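Putative glycosyltransferase (Mannosyltransferase) involved in glycosylating the PBCV-1 major capsid protein (Paramecium bursaria Chlorella virus 1, PDB 2P6W) is probably a manganese-dependent, nucleotide-sugar-using glycosyltransferase that helps glycosylate the viral major capsid protein, represented here by its N-terminal GT-A-type domain. Local coordinates at residues S12-K17 and F40-S45. Sequence-based numbering, arbitrary orientation.
Sequences SGHFPK and FYYEES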
ATOM      1  N   SER A  12      -1.220   7.427  -1.120  1.00 20.91           N
ATOM      2  CA  SER A  12      -2.445   6.721  -1.452  1.00 20.63           C
ATOM      3  C   SER A  12      -3.199   7.584  -2.431  1.00 20.90           C
ATOM      4  O   SER A  12      -2.645   8.568  -2.963  1.00 20.42           O
ATOM      5  CB  SER A  12      -3.286   6.483  -0.192  1.00 21.04           C
ATOM      6  OG  SER A  12      -4.380   5.596  -0.438  1.00 20.28           O
ATOM      7  N   GLY A  13      -4.461   7.244  -2.659  1.00 20.80           N
ATOM      8  CA  GLY A  13      -5.296   8.070  -3.530  1.00 21.25           C
ATOM      9  C   GLY A  13      -6.646   7.439  -3.678  1.00 21.86           C
ATOM     10  O   GLY A  13      -6.809   6.249  -3.395  1.00 22.90           O
ATOM     11  N   HIS A  14      -7.620   8.242  -4.109  1.00 21.80           N
ATOM     12  CA  HIS A  14      -8.961   7.739  -4.403  1.00 21.78           C
ATOM     13  C   HIS A  14      -9.711   8.749  -5.233  1.00 21.39           C
ATOM     14  O   HIS A  14      -9.543   9.950  -5.055  1.00 22.27           O
ATOM     15  CB  HIS A  14      -9.773   7.452  -3.145  1.00 21.96           C
ATOM     16  CG  HIS A  14     -10.948   6.559  -3.403  1.00 22.75           C
ATOM     17  ND1 HIS A  14     -10.857   5.183  -3.373  1.00 23.76           N
ATOM     18  CD2 HIS A  14     -12.226   6.845  -3.757  1.00 24.20           C
ATOM     19  CE1 HIS A  14     -12.034   4.660  -3.666  1.00 24.46           C
ATOM     20  NE2 HIS A  14     -12.880   5.647  -3.915  1.00 23.15           N
ATOM     21  N   PHE A  15     -10.531   8.238  -6.136  1.00 21.83           N
ATOM     22  CA  PHE A  15     -11.519   9.035  -6.847  1.00 22.25           C
ATOM     23  C   PHE A  15     -12.800   8.196  -6.943  1.00 22.60           C
ATOM     24  O   PHE A  15     -12.721   7.003  -7.246  1.00 22.99           O
ATOM     25  CB  PHE A  15     -11.018   9.362  -8.254  1.00 22.62           C
ATOM     26  CG  PHE A  15     -11.959  10.225  -9.040  1.00 23.44           C
ATOM     27  CD1 PHE A  15     -12.940   9.643  -9.845  1.00 23.67           C
ATOM     28  CD2 PHE A  15     -11.869  11.604  -8.977  1.00 22.67           C
ATOM     29  CE1 PHE A  15     -13.831  10.437 -10.578  1.00 24.05           C
ATOM     30  CE2 PHE A  15     -12.754  12.409  -9.713  1.00 24.40           C
ATOM     31  CZ  PHE A  15     -13.730  11.813 -10.509  1.00 24.13           C
ATOM     32  N   PRO A  16     -13.990   8.815  -6.711  1.00 22.67           N
ATOM     33  CA  PRO A  16     -14.314  10.216  -6.418  1.00 23.32           C
ATOM     34  C   PRO A  16     -14.350  10.580  -4.931  1.00 23.64           C
ATOM     35  O   PRO A  16     -14.273   9.693  -4.050  1.00 23.40           O
ATOM     36  CB  PRO A  16     -15.724  10.357  -7.001  1.00 23.04           C
ATOM     37  CG  PRO A  16     -16.353   8.996  -6.685  1.00 22.88           C
ATOM     38  CD  PRO A  16     -15.212   7.990  -6.781  1.00 22.68           C
ATOM     39  N   LYS A  17     -14.498  11.879  -4.649  1.00 23.94           N
ATOM     40  CA  LYS A  17     -14.478  12.341  -3.264  1.00 24.93           C
ATOM     41  C   LYS A  17     -15.746  11.946  -2.514  1.00 24.25           C
ATOM     42  O   LYS A  17     -15.786  12.044  -1.283  1.00 24.63           O
ATOM     43  CB  LYS A  17     -14.249  13.850  -3.182  1.00 25.30           C
ATOM     44  CG  LYS A  17     -15.381  14.688  -3.760  1.00 28.24           C
ATOM     45  CD  LYS A  17     -15.041  16.173  -3.689  1.00 31.08           C
ATOM     46  CE  LYS A  17     -16.029  17.018  -4.498  1.00 33.86           C
ATOM     47  NZ  LYS A  17     -17.436  16.720  -4.167  1.00 33.84           N
ATOM     48  N   PHE A  40       2.971  12.929   3.498  1.00 22.18           N
ATOM     49  CA  PHE A  40       1.752  12.297   3.031  1.00 22.77           C
ATOM     50  C   PHE A  40       1.423  12.848   1.645  1.00 22.68           C
ATOM     51  O   PHE A  40       1.314  14.068   1.481  1.00 23.33           O
ATOM     52  CB  PHE A  40       0.611  12.581   4.013  1.00 23.69           C
ATOM     53  CG  PHE A  40      -0.696  11.998   3.601  1.00 25.14           C
ATOM     54  CD1 PHE A  40      -0.824  10.634   3.364  1.00 26.44           C
ATOM     55  CD2 PHE A  40      -1.811  12.818   3.444  1.00 28.71           C
ATOM     56  CE1 PHE A  40      -2.059  10.083   2.968  1.00 28.72           C
ATOM     57  CE2 PHE A  40      -3.049  12.280   3.056  1.00 28.49           C
ATOM     58  CZ  PHE A  40      -3.170  10.914   2.834  1.00 26.89           C
ATOM     59  N   TYR A  41       1.328  11.950   0.659  1.00 22.02           N
ATOM     60  CA  TYR A  41       0.921  12.304  -0.701  1.00 21.54           C
ATOM     61  C   TYR A  41      -0.374  11.594  -1.022  1.00 21.84           C
ATOM     62  O   TYR A  41      -0.466  10.374  -0.868  1.00 21.85           O
ATOM     63  CB  TYR A  41       1.970  11.933  -1.784  1.00 22.14           C
ATOM     64  CG  TYR A  41       1.487  12.410  -3.124  1.00 20.84           C
ATOM     65  CD1 TYR A  41       1.710  13.719  -3.536  1.00 21.51           C
ATOM     66  CD2 TYR A  41       0.707  11.587  -3.935  1.00 20.60           C
ATOM     67  CE1 TYR A  41       1.204  14.189  -4.736  1.00 20.72           C
ATOM     68  CE2 TYR A  41       0.204  12.039  -5.146  1.00 19.92           C
ATOM     69  CZ  TYR A  41       0.442  13.356  -5.531  1.00 21.43           C
ATOM     70  OH  TYR A  41      -0.063  13.854  -6.715  1.00 22.28           O
ATOM     71  N   TYR A  42      -1.376  12.347  -1.488  1.00 20.82           N
ATOM     72  CA  TYR A  42      -2.675  11.742  -1.822  1.00 21.69           C
ATOM     73  C   TYR A  42      -3.145  12.150  -3.209  1.00 21.18           C
ATOM     74  O   TYR A  42      -3.292  13.350  -3.485  1.00 21.94           O
ATOM     75  CB  TYR A  42      -3.712  12.171  -0.787  1.00 21.14           C
ATOM     76  CG  TYR A  42      -4.961  11.344  -0.785  1.00 21.28           C
ATOM     77  CD1 TYR A  42      -4.979  10.077  -0.187  1.00 22.05           C
ATOM     78  CD2 TYR A  42      -6.143  11.818  -1.366  1.00 22.48           C
ATOM     79  CE1 TYR A  42      -6.165   9.303  -0.189  1.00 21.14           C
ATOM     80  CE2 TYR A  42      -7.306  11.070  -1.353  1.00 22.58           C
ATOM     81  CZ  TYR A  42      -7.318   9.817  -0.766  1.00 22.32           C
ATOM     82  OH  TYR A  42      -8.480   9.068  -0.743  1.00 23.06           O
ATOM     83  N   GLU A  43      -3.373  11.172  -4.087  1.00 21.05           N
ATOM     84  CA  GLU A  43      -3.797  11.461  -5.449  1.00 22.00           C
ATOM     85  C   GLU A  43      -5.318  11.546  -5.531  1.00 22.69           C
ATOM     86  O   GLU A  43      -6.020  10.557  -5.311  1.00 23.64           O
ATOM     87  CB  GLU A  43      -3.262  10.398  -6.400  1.00 21.73           C
ATOM     88  CG  GLU A  43      -3.530  10.697  -7.890  1.00 21.36           C
ATOM     89  CD  GLU A  43      -2.691  11.875  -8.407  1.00 22.68           C
ATOM     90  OE1 GLU A  43      -1.534  12.038  -7.945  1.00 23.94           O
ATOM     91  OE2 GLU A  43      -3.195  12.629  -9.269  1.00 24.97           O
ATOM     92  N   GLU A  44      -5.816  12.735  -5.849  1.00 23.67           N
ATOM     93  CA  GLU A  44      -7.263  12.962  -5.915  1.00 26.05           C
ATOM     94  C   GLU A  44      -7.779  13.019  -7.352  1.00 25.66           C
ATOM     95  O   GLU A  44      -8.985  13.155  -7.564  1.00 25.97           O
ATOM     96  CB  GLU A  44      -7.637  14.268  -5.207  1.00 26.46           C
ATOM     97  CG  GLU A  44      -7.463  14.283  -3.701  1.00 30.88           C
ATOM     98  CD  GLU A  44      -7.664  15.678  -3.118  1.00 30.40           C
ATOM     99  OE1 GLU A  44      -8.639  16.361  -3.514  1.00 35.48           O
ATOM    100  OE2 GLU A  44      -6.855  16.096  -2.263  1.00 38.21           O
ATOM    101  N   SER A  45      -6.879  12.947  -8.336  1.00 25.22           N
ATOM    102  CA  SER A  45      -7.278  13.044  -9.742  1.00 25.36           C
ATOM    103  C   SER A  45      -8.045  11.817 -10.208  1.00 25.74           C
ATOM    104  O   SER A  45      -7.823  10.713  -9.709  1.00 25.67           O
ATOM    105  CB  SER A  45      -6.054  13.231 -10.638  1.00 25.31           C
ATOM    106  OG  SER A  45      -5.242  12.069 -10.617  1.00 24.29           O
TER
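Gly13 lies against the ring of Tyr42 where strand 8-13 and the outermost strand 39-43, parallel neighbours, end side by side. Its CA sits over one face of the ring, 3.8 Å from the centroid and offset toward the rim, a CH-pi contact. With CG anti to the backbone N (chi1 -164°), Tyr42 reaches across the neighbouring strand: CE1 and CD1 pass the Ser12-Gly13 peptide, and OH ends 3.2 Å from His14 CB. Three backbone hydrogen bonds close this tight half. Ser12 N donates to Tyr41 O, Glu43 N to Ser12 O at 2.9 Å, and His14 N to Glu43 O at 3.1 Å, the last more bent, with 140° at the hydrogen. The two backbones are closest here, CA to CA 4.2 Å between Gly13 and Glu43. On the sheet face carrying Glu43, its carboxylate is gripped at both oxygens: Tyr41 OH donates to OE1 from the syn side, 32° out of the carboxylate plane, and Ser45 OG donates to OE2 at the anti lone pair. Gln65 NE2 also bonds to OE1, and Arg58 NH2 to Ser45 OG. Beyond Glu43 the contact loosens. Phe15 is exposed and meets segment 40-45 through its ring edge, CD2 lying 3.6 Å from Glu44 O; the Phe15-Pro16 peptide is cis and lays Pro16 CB over one ring face. The strands belong to a beta-alpha-beta crossover through helix 20-36, as in the nucleotide-binding half of GT-A enzymes. Ser12 OG bonds to Leu79 O and His14 ND1 to Ser81 OG, near Asp80 and Asp82, which with His195 hold the manganese ion. Gly13 and Phe15 contact UDP and UDP-glucose when bound, though neither is present here; a firm backbone at Gly13 beside a looser Phe15 is consistent with that role.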